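Local atomic coordinates of MREC protein (Listeria monocytogenes, PDB entry 2J5U), a protein that is probably involved in forming and maintaining the shape of the bacterial cell. Residues R66-L71 with K184-I189; R134-V139 with V177-G182; L158-Q163 with S205-I210. All coordinates share one frame; numbering follows the deposited sequence.

Interaction 1. Residues R66-L71 with K184-I189; sequences RDYDPL and KFPAGI
Tyr68 and Pro186 make the apolar half of this contact, an example of how side chains of two domains can meet by packing alone while a backbone bond, here between Ala187 and Ile65, forms right beside them. The proline ring approaches the tyrosine on its CD1 side, with Pro186 CB 3.9 Å from Tyr68 CD1, and the two side chains slant across one another. The phenol takes up this post because Tyr68 CG stands between its own backbone N and carbonyl carbon (chi1 66°). Pro186 CB also rests against the main chain, 3.8 Å from Asp67 O.

The pieces that meet here belong to different six-stranded antiparallel barrels: 66-71 runs into the first strand of one, whereas 184-189 lies in the loop that leads to strand 190-199 of the other. Leu225, in strand 221-227 of the first barrel, packs on Tyr68 as well.

Arg66 meets the other segment by van der Waals contact. Its CB lies 3.8 Å from Ala187 O, and its chain, bent at chi3 (61°), carries NH1 to within 4.0 Å of Gly188 CA. The absence of a side chain at Gly188 permits that approach. From the second subunit, Glu51 packs on Arg66, and Asp47 forms a long, weak ion pair with the same guanidinium.

Interaction 2. Residues R134-V139 with V177-G182; sequences RVSAKV and VTSGLG
Ala137 and Thr178 form a non-hydrogen-bonded antiparallel pair, and next to them Lys138 and Val177 form a hydrogen-bonded one. This short ladder joins the two end strands of a six-stranded sheet, 135-139 and 175-178, and illustrates the seam on which a closed antiparallel barrel depends. Lys138 N gives to Val177 O at 2.7 Å, and the return bond from Val177 N to Lys138 O measures 2.8 Å. Beyond Thr178 the chain turns, and the third bond, from Ser179 N to Ser136 O (3.1 Å), is reached from above the carbonyl plane, 43° out of it.

Lys138 and Val177 run side by side on one face of the sheet, with Lys138 CE 3.9 Å from Val177 CG2. A bend at chi3 (64°) interrupts the otherwise extended lysine chain, whose NZ ends in a salt bridge with Asp47 of the second subunit; Ser43 of that subunit packs on Val177. Thr178 points the other way, its OG1 engaged by Ile189 N and Pro186 O.

At the turn the packing is close: Ser136 CB stands 3.0 Å from Ser179 OG. That hydroxyl oxygen accepts a hydrogen bond from Leu181 N, 3.1 Å away at an N-H...O angle of 157°, which makes an ST turn.

Interaction 3. Residues L158-Q163 with S205-I210; sequences LLELKQ and SQTAFI
Leu159 O is gripped twice from the partner strand: Ile210 N donates to it at 2.6 Å, and Phe209 CA adds a CA-H...O contact at 3.2 Å. The pair is completed by Leu159 N, which gives to Ile210 O at 2.7 Å. Two residues along, Leu161 N reaches Ala208 O at 2.7 Å, while the answering bond from Ala208 N to Leu161 O is more bent, with an N-H...O angle of 153°.

Strands 158-165 and 205-212 are antiparallel neighbours in a six-stranded closed barrel, and their alternation shows how such a wall sorts its residues. Buried Leu159, Leu161, Ala208 and Ile210 share one face, where Ile149 of strand 145-153 joins them. There Ile210 CD1 presses against Leu161 CD1 at 3.5 Å.

On the other face Glu160 and Phe209 lie alongside, with Glu160 CG 3.6 Å from Phe209 CE2 and the carboxylate and ring planes 30° apart. The ring also has a cation-pi partner in Lys196. Thr207 places CG2 anti to its backbone N, beside Glu160, whose OE1 is 3.7 Å from that methyl. At the end of the pairing, Leu158 crosses Phe209 at about a right angle, its CD1 3.7 Å from Phe209 CB.

In the fold
Interactions 2 and 3 are two joints of one barrel: the first brings its end strands together, the second pairs neighbours within the wall. They meet where Val139 CG2 lies 3.4 Å from Leu161 CD1. Interaction 2 is the buried one; interactions 1 and 3 are partly buried. Between its two segments interaction 1 has packing in place of strand pairing, yet it continues from interaction 2, since Gly188 N probably bonds to Thr178 O at 2.8 Å. Arg66 and Lys138 both have a partner in Asp47 of the second subunit, weak for Arg66 and a salt bridge for Lys138. In interaction 3, which no other chain touches, Lys162 bonds instead to Asn150 of its own chain.

Interaction 1. Residues R66-L71 with K184-I189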
loop_
_atom_site.group_PDB
_atom_site.type_symbol
_atom_site.label_atom_id
_atom_site.label_comp_id
_atom_site.label_asym_id
_atom_site.label_seq_id
_atom_site.Cartn_x
_atom_site.Cartn_y
_atom_site.Cartn_z
ATOM N N ARG A 66 8.579 16.463 -57.950
ATOM C CA ARG A 66 9.758 17.068 -58.586
ATOM C C ARG A 66 10.693 16.140 -59.354
ATOM O O ARG A 66 11.605 16.611 -60.024
ATOM C CB ARG A 66 10.599 17.816 -57.557
ATOM C CG ARG A 66 9.887 18.121 -56.276
ATOM C CD ARG A 66 10.787 18.907 -55.349
ATOM N NE ARG A 66 11.184 20.181 -55.937
ATOM C CZ ARG A 66 12.434 20.482 -56.266
ATOM N NH1 ARG A 66 12.712 21.671 -56.798
ATOM N NH2 ARG A 66 13.403 19.590 -56.061
ATOM N N ASP A 67 10.476 14.832 -59.273
ATOM C CA ASP A 67 11.360 13.892 -59.950
ATOM C C ASP A 67 11.181 13.814 -61.462
ATOM O O ASP A 67 10.097 14.070 -61.980
ATOM C CB ASP A 67 11.206 12.499 -59.331
ATOM C CG ASP A 67 11.591 12.475 -57.859
ATOM O OD1 ASP A 67 12.582 13.154 -57.509
ATOM O OD2 ASP A 67 10.917 11.785 -57.055
ATOM N N TYR A 68 12.252 13.461 -62.169
ATOM C CA TYR A 68 12.193 13.340 -63.623
ATOM C C TYR A 68 13.433 12.701 -64.257
ATOM O O TYR A 68 14.513 12.713 -63.675
ATOM C CB TYR A 68 11.975 14.720 -64.249
ATOM C CG TYR A 68 13.129 15.670 -64.053
ATOM C CD1 TYR A 68 13.066 16.683 -63.105
ATOM C CD2 TYR A 68 14.305 15.529 -64.792
ATOM C CE1 TYR A 68 14.143 17.532 -62.894
ATOM C CE2 TYR A 68 15.390 16.366 -64.586
ATOM C CZ TYR A 68 15.305 17.364 -63.634
ATOM O OH TYR A 68 16.394 18.170 -63.394
ATOM N N ASP A 69 13.259 12.146 -65.455
ATOM C CA ASP A 69 14.340 11.534 -66.229
ATOM C C ASP A 69 14.618 12.470 -67.391
ATOM O O ASP A 69 13.744 12.695 -68.220
ATOM C CB ASP A 69 13.909 10.194 -66.814
ATOM C CG ASP A 69 13.803 9.111 -65.776
ATOM O OD1 ASP A 69 13.223 8.041 -66.091
ATOM O OD2 ASP A 69 14.311 9.327 -64.655
ATOM N N PRO A 70 15.829 13.028 -67.470
ATOM C CA PRO A 70 16.152 13.942 -68.573
ATOM C C PRO A 70 16.730 13.247 -69.808
ATOM O O PRO A 70 17.253 12.134 -69.720
ATOM C CB PRO A 70 17.158 14.889 -67.935
ATOM C CG PRO A 70 17.932 13.961 -67.055
ATOM C CD PRO A 70 16.843 13.123 -66.403
ATOM N N LEU A 71 16.606 13.902 -70.961
ATOM C CA LEU A 71 17.156 13.384 -72.212
ATOM C C LEU A 71 17.735 14.577 -72.954
ATOM O O LEU A 71 17.058 15.590 -73.142
ATOM C CB LEU A 71 16.086 12.730 -73.079
ATOM C CG LEU A 71 16.619 11.668 -74.049
ATOM C CD1 LEU A 71 15.535 11.306 -75.047
ATOM C CD2 LEU A 71 17.840 12.178 -74.786
ATOM N N LYS A 184 1.591 17.749 -66.233
ATOM C CA LYS A 184 2.532 17.253 -67.218
ATOM C C LYS A 184 3.994 17.633 -67.087
ATOM O O LYS A 184 4.837 17.042 -67.747
ATOM C CB LYS A 184 2.048 17.602 -68.618
ATOM C CG LYS A 184 1.604 19.016 -68.777
ATOM C CD LYS A 184 0.107 19.077 -68.892
ATOM C CE LYS A 184 -0.392 18.289 -70.095
ATOM N NZ LYS A 184 -1.816 18.642 -70.419
ATOM N N PHE A 185 4.313 18.603 -66.246
ATOM C CA PHE A 185 5.712 18.996 -66.074
ATOM C C PHE A 185 6.119 18.657 -64.659
ATOM O O PHE A 185 5.267 18.545 -63.781
ATOM C CB PHE A 185 5.899 20.512 -66.224
ATOM C CG PHE A 185 5.693 21.040 -67.611
ATOM C CD1 PHE A 185 5.649 22.413 -67.822
ATOM C CD2 PHE A 185 5.612 20.193 -68.702
ATOM C CE1 PHE A 185 5.536 22.941 -69.103
ATOM C CE2 PHE A 185 5.499 20.704 -69.990
ATOM C CZ PHE A 185 5.463 22.085 -70.193
ATOM N N PRO A 186 7.424 18.444 -64.424
ATOM C CA PRO A 186 7.838 18.149 -63.055
ATOM C C PRO A 186 7.834 19.542 -62.439
ATOM O O PRO A 186 7.928 20.531 -63.167
ATOM C CB PRO A 186 9.248 17.604 -63.232
ATOM C CG PRO A 186 9.729 18.336 -64.433
ATOM C CD PRO A 186 8.544 18.234 -65.355
ATOM N N ALA A 187 7.707 19.648 -61.124
ATOM C CA ALA A 187 7.708 20.974 -60.528
ATOM C C ALA A 187 9.137 21.422 -60.232
ATOM O O ALA A 187 10.048 20.602 -60.154
ATOM C CB ALA A 187 6.875 20.978 -59.261
ATOM N N GLY A 188 9.331 22.730 -60.103
ATOM C CA GLY A 188 10.649 23.236 -59.790
ATOM C C GLY A 188 11.520 23.708 -60.937
ATOM O O GLY A 188 12.636 24.162 -60.703
ATOM N N ILE A 189 11.056 23.603 -62.174
ATOM C CA ILE A 189 11.890 24.074 -63.264
ATOM C C ILE A 189 11.819 25.590 -63.266
ATOM O O ILE A 189 10.734 26.159 -63.212
ATOM C CB ILE A 189 11.416 23.537 -64.626
ATOM C CG1 ILE A 189 11.760 22.053 -64.768
ATOM C CG2 ILE A 189 12.156 24.263 -65.747
ATOM C CD1 ILE A 189 11.417 21.214 -63.586
#

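Interaction 2. Residues R134-V139 with V177-G182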
loop_
_atom_site.group_PDB
_atom_site.type_symbol
_atom_site.label_atom_id
_atom_site.label_comp_id
_atom_site.label_asym_id
_atom_site.label_seq_id
_atom_site.Cartn_x
_atom_site.Cartn_y
_atom_site.Cartn_z
ATOM N N ARG A 134 0.135 27.571 -72.464
ATOM C CA ARG A 134 0.214 27.919 -71.051
ATOM C C ARG A 134 0.973 26.926 -70.189
ATOM O O ARG A 134 1.179 25.790 -70.583
ATOM C CB ARG A 134 -1.204 28.101 -70.500
ATOM C CG ARG A 134 -2.164 26.995 -70.879
ATOM C CD ARG A 134 -3.603 27.404 -70.622
ATOM N NE ARG A 134 -3.968 27.231 -69.226
ATOM C CZ ARG A 134 -4.571 26.145 -68.741
ATOM N NH1 ARG A 134 -4.854 26.061 -67.438
ATOM N NH2 ARG A 134 -4.918 25.147 -69.562
ATOM N N VAL A 135 1.409 27.366 -69.014
ATOM C CA VAL A 135 2.108 26.481 -68.091
ATOM C C VAL A 135 1.770 26.876 -66.650
ATOM O O VAL A 135 1.705 28.060 -66.314
ATOM C CB VAL A 135 3.660 26.473 -68.374
ATOM C CG1 VAL A 135 4.033 27.661 -69.167
ATOM C CG2 VAL A 135 4.462 26.445 -67.093
ATOM N N SER A 136 1.504 25.875 -65.813
ATOM C CA SER A 136 1.164 26.102 -64.404
ATOM C C SER A 136 2.438 26.507 -63.666
ATOM O O SER A 136 3.446 25.793 -63.710
ATOM C CB SER A 136 0.626 24.821 -63.766
ATOM O OG SER A 136 -0.416 24.243 -64.514
ATOM N N ALA A 137 2.384 27.623 -62.958
ATOM C CA ALA A 137 3.563 28.104 -62.266
ATOM C C ALA A 137 3.350 28.536 -60.832
ATOM O O ALA A 137 2.234 28.811 -60.397
ATOM C CB ALA A 137 4.183 29.269 -63.057
ATOM N N LYS A 138 4.470 28.619 -60.124
ATOM C CA LYS A 138 4.510 29.027 -58.735
ATOM C C LYS A 138 5.533 30.157 -58.560
ATOM O O LYS A 138 6.623 30.123 -59.147
ATOM C CB LYS A 138 4.907 27.837 -57.860
ATOM C CG LYS A 138 4.822 28.119 -56.375
ATOM C CD LYS A 138 5.205 26.903 -55.568
ATOM C CE LYS A 138 6.652 26.544 -55.804
ATOM N NZ LYS A 138 7.047 25.363 -55.003
ATOM N N VAL A 139 5.161 31.168 -57.777
ATOM C CA VAL A 139 6.053 32.285 -57.484
ATOM C C VAL A 139 6.613 32.016 -56.087
ATOM O O VAL A 139 5.854 31.995 -55.106
ATOM C CB VAL A 139 5.303 33.620 -57.417
ATOM C CG1 VAL A 139 6.289 34.735 -57.144
ATOM C CG2 VAL A 139 4.535 33.863 -58.689
ATOM N N VAL A 177 8.660 29.341 -60.887
ATOM C CA VAL A 177 9.001 27.983 -61.291
ATOM C C VAL A 177 7.753 27.204 -61.666
ATOM O O VAL A 177 6.643 27.667 -61.452
ATOM C CB VAL A 177 9.741 27.229 -60.153
ATOM C CG1 VAL A 177 10.997 27.971 -59.779
ATOM C CG2 VAL A 177 8.839 27.090 -58.944
ATOM N N THR A 178 7.943 26.024 -62.238
ATOM C CA THR A 178 6.819 25.194 -62.624
ATOM C C THR A 178 6.215 24.572 -61.376
ATOM O O THR A 178 6.930 24.144 -60.475
ATOM C CB THR A 178 7.254 24.086 -63.582
ATOM O OG1 THR A 178 8.385 23.402 -63.039
ATOM C CG2 THR A 178 7.625 24.669 -64.926
ATOM N N SER A 179 4.889 24.534 -61.325
ATOM C CA SER A 179 4.174 23.975 -60.185
ATOM C C SER A 179 3.890 22.486 -60.345
ATOM O O SER A 179 3.695 21.774 -59.366
ATOM C CB SER A 179 2.852 24.707 -60.003
ATOM O OG SER A 179 1.962 24.438 -61.071
ATOM N N GLY A 180 3.869 22.022 -61.589
ATOM C CA GLY A 180 3.565 20.634 -61.863
ATOM C C GLY A 180 2.060 20.380 -61.777
ATOM O O GLY A 180 1.577 19.309 -62.137
ATOM N N LEU A 181 1.316 21.386 -61.333
ATOM C CA LEU A 181 -0.114 21.248 -61.138
ATOM C C LEU A 181 -0.961 21.082 -62.378
ATOM O O LEU A 181 -2.152 20.793 -62.282
ATOM C CB LEU A 181 -0.625 22.409 -60.282
ATOM C CG LEU A 181 0.143 22.396 -58.959
ATOM C CD1 LEU A 181 -0.243 23.581 -58.099
ATOM C CD2 LEU A 181 -0.148 21.091 -58.233
ATOM N N GLY A 182 -0.343 21.258 -63.536
ATOM C CA GLY A 182 -1.052 21.093 -64.792
ATOM C C GLY A 182 -1.028 19.624 -65.170
ATOM O O GLY A 182 -1.643 19.216 -66.152
#

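Interaction 3. Residues L158-Q163 with S205-I210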
loop_
_atom_site.group_PDB
_atom_site.type_symbol
_atom_site.label_atom_id
_atom_site.label_comp_id
_atom_site.label_asym_id
_atom_site.label_seq_id
_atom_site.Cartn_x
_atom_site.Cartn_y
_atom_site.Cartn_z
ATOM N N LEU A 158 8.426 39.920 -72.329
ATOM C CA LEU A 158 7.908 39.410 -71.065
ATOM C C LEU A 158 6.749 38.410 -71.135
ATOM O O LEU A 158 5.846 38.519 -71.970
ATOM C CB LEU A 158 7.489 40.579 -70.172
ATOM C CG LEU A 158 8.611 41.541 -69.785
ATOM C CD1 LEU A 158 8.062 42.620 -68.875
ATOM C CD2 LEU A 158 9.734 40.782 -69.098
ATOM N N LEU A 159 6.797 37.444 -70.221
ATOM C CA LEU A 159 5.789 36.402 -70.079
ATOM C C LEU A 159 4.722 36.917 -69.113
ATOM O O LEU A 159 5.046 37.627 -68.155
ATOM C CB LEU A 159 6.429 35.149 -69.489
ATOM C CG LEU A 159 6.746 33.910 -70.330
ATOM C CD1 LEU A 159 6.558 34.178 -71.807
ATOM C CD2 LEU A 159 8.173 33.468 -70.015
ATOM N N GLU A 160 3.459 36.573 -69.366
ATOM C CA GLU A 160 2.351 36.987 -68.504
ATOM C C GLU A 160 1.966 35.918 -67.480
ATOM O O GLU A 160 1.565 34.817 -67.845
ATOM C CB GLU A 160 1.102 37.306 -69.327
ATOM C CG GLU A 160 0.975 38.746 -69.777
ATOM C CD GLU A 160 -0.463 39.110 -70.138
ATOM O OE1 GLU A 160 -1.319 39.118 -69.221
ATOM O OE2 GLU A 160 -0.740 39.382 -71.330
ATOM N N LEU A 161 2.077 36.246 -66.199
ATOM C CA LEU A 161 1.704 35.318 -65.137
ATOM C C LEU A 161 0.339 35.791 -64.683
ATOM O O LEU A 161 0.234 36.815 -64.019
ATOM C CB LEU A 161 2.676 35.417 -63.971
ATOM C CG LEU A 161 2.925 34.121 -63.209
ATOM C CD1 LEU A 161 3.567 34.468 -61.885
ATOM C CD2 LEU A 161 1.631 33.359 -63.000
ATOM N N LYS A 162 -0.703 35.056 -65.044
ATOM C CA LYS A 162 -2.063 35.454 -64.696
ATOM C C LYS A 162 -2.679 34.697 -63.525
ATOM O O LYS A 162 -2.307 33.560 -63.222
ATOM C CB LYS A 162 -2.991 35.280 -65.902
ATOM C CG LYS A 162 -2.528 35.936 -67.189
ATOM C CD LYS A 162 -3.486 35.602 -68.322
ATOM C CE LYS A 162 -3.064 36.250 -69.632
ATOM N NZ LYS A 162 -4.006 35.906 -70.733
ATOM N N GLN A 163 -3.635 35.351 -62.875
ATOM C CA GLN A 163 -4.375 34.772 -61.763
ATOM C C GLN A 163 -3.706 34.552 -60.427
ATOM O O GLN A 163 -3.957 33.542 -59.776
ATOM C CB GLN A 163 -5.000 33.465 -62.204
ATOM C CG GLN A 163 -6.161 33.690 -63.099
ATOM C CD GLN A 163 -6.779 32.407 -63.559
ATOM O OE1 GLN A 163 -6.226 31.704 -64.411
ATOM N NE2 GLN A 163 -7.937 32.080 -62.996
ATOM N N SER A 205 -7.805 39.563 -59.256
ATOM C CA SER A 205 -6.495 38.928 -59.188
ATOM C C SER A 205 -5.392 39.874 -59.625
ATOM O O SER A 205 -5.647 41.028 -59.943
ATOM C CB SER A 205 -6.479 37.698 -60.091
ATOM O OG SER A 205 -6.912 38.039 -61.397
ATOM N N GLN A 206 -4.161 39.378 -59.635
ATOM C CA GLN A 206 -3.028 40.178 -60.070
ATOM C C GLN A 206 -2.370 39.501 -61.260
ATOM O O GLN A 206 -2.634 38.339 -61.552
ATOM C CB GLN A 206 -1.997 40.334 -58.955
ATOM C CG GLN A 206 -2.390 41.290 -57.859
ATOM C CD GLN A 206 -1.318 41.397 -56.797
ATOM O OE1 GLN A 206 -0.304 42.063 -56.981
ATOM N NE2 GLN A 206 -1.530 40.719 -55.680
ATOM N N THR A 207 -1.512 40.238 -61.950
ATOM C CA THR A 207 -0.815 39.696 -63.095
ATOM C C THR A 207 0.611 40.174 -63.001
ATOM O O THR A 207 0.857 41.359 -62.813
ATOM C CB THR A 207 -1.419 40.205 -64.410
ATOM O OG1 THR A 207 -2.814 39.886 -64.446
ATOM C CG2 THR A 207 -0.724 39.558 -65.603
ATOM N N ALA A 208 1.552 39.250 -63.101
ATOM C CA ALA A 208 2.951 39.621 -63.053
ATOM C C ALA A 208 3.524 39.420 -64.447
ATOM O O ALA A 208 3.064 38.565 -65.206
ATOM C CB ALA A 208 3.695 38.758 -62.050
ATOM N N PHE A 209 4.507 40.234 -64.797
ATOM C CA PHE A 209 5.148 40.105 -66.089
ATOM C C PHE A 209 6.515 39.560 -65.761
ATOM O O PHE A 209 7.201 40.049 -64.861
ATOM C CB PHE A 209 5.175 41.451 -66.796
ATOM C CG PHE A 209 3.809 41.941 -67.141
ATOM C CD1 PHE A 209 3.020 42.565 -66.182
ATOM C CD2 PHE A 209 3.259 41.678 -68.390
ATOM C CE1 PHE A 209 1.696 42.917 -66.465
ATOM C CE2 PHE A 209 1.937 42.023 -68.687
ATOM C CZ PHE A 209 1.155 42.642 -67.723
ATOM N N ILE A 210 6.896 38.519 -66.486
ATOM C CA ILE A 210 8.131 37.838 -66.192
ATOM C C ILE A 210 9.186 37.797 -67.271
ATOM O O ILE A 210 8.890 37.647 -68.455
ATOM C CB ILE A 210 7.776 36.417 -65.725
ATOM C CG1 ILE A 210 6.923 36.540 -64.455
ATOM C CG2 ILE A 210 9.033 35.580 -65.492
ATOM C CD1 ILE A 210 6.248 35.267 -64.024
#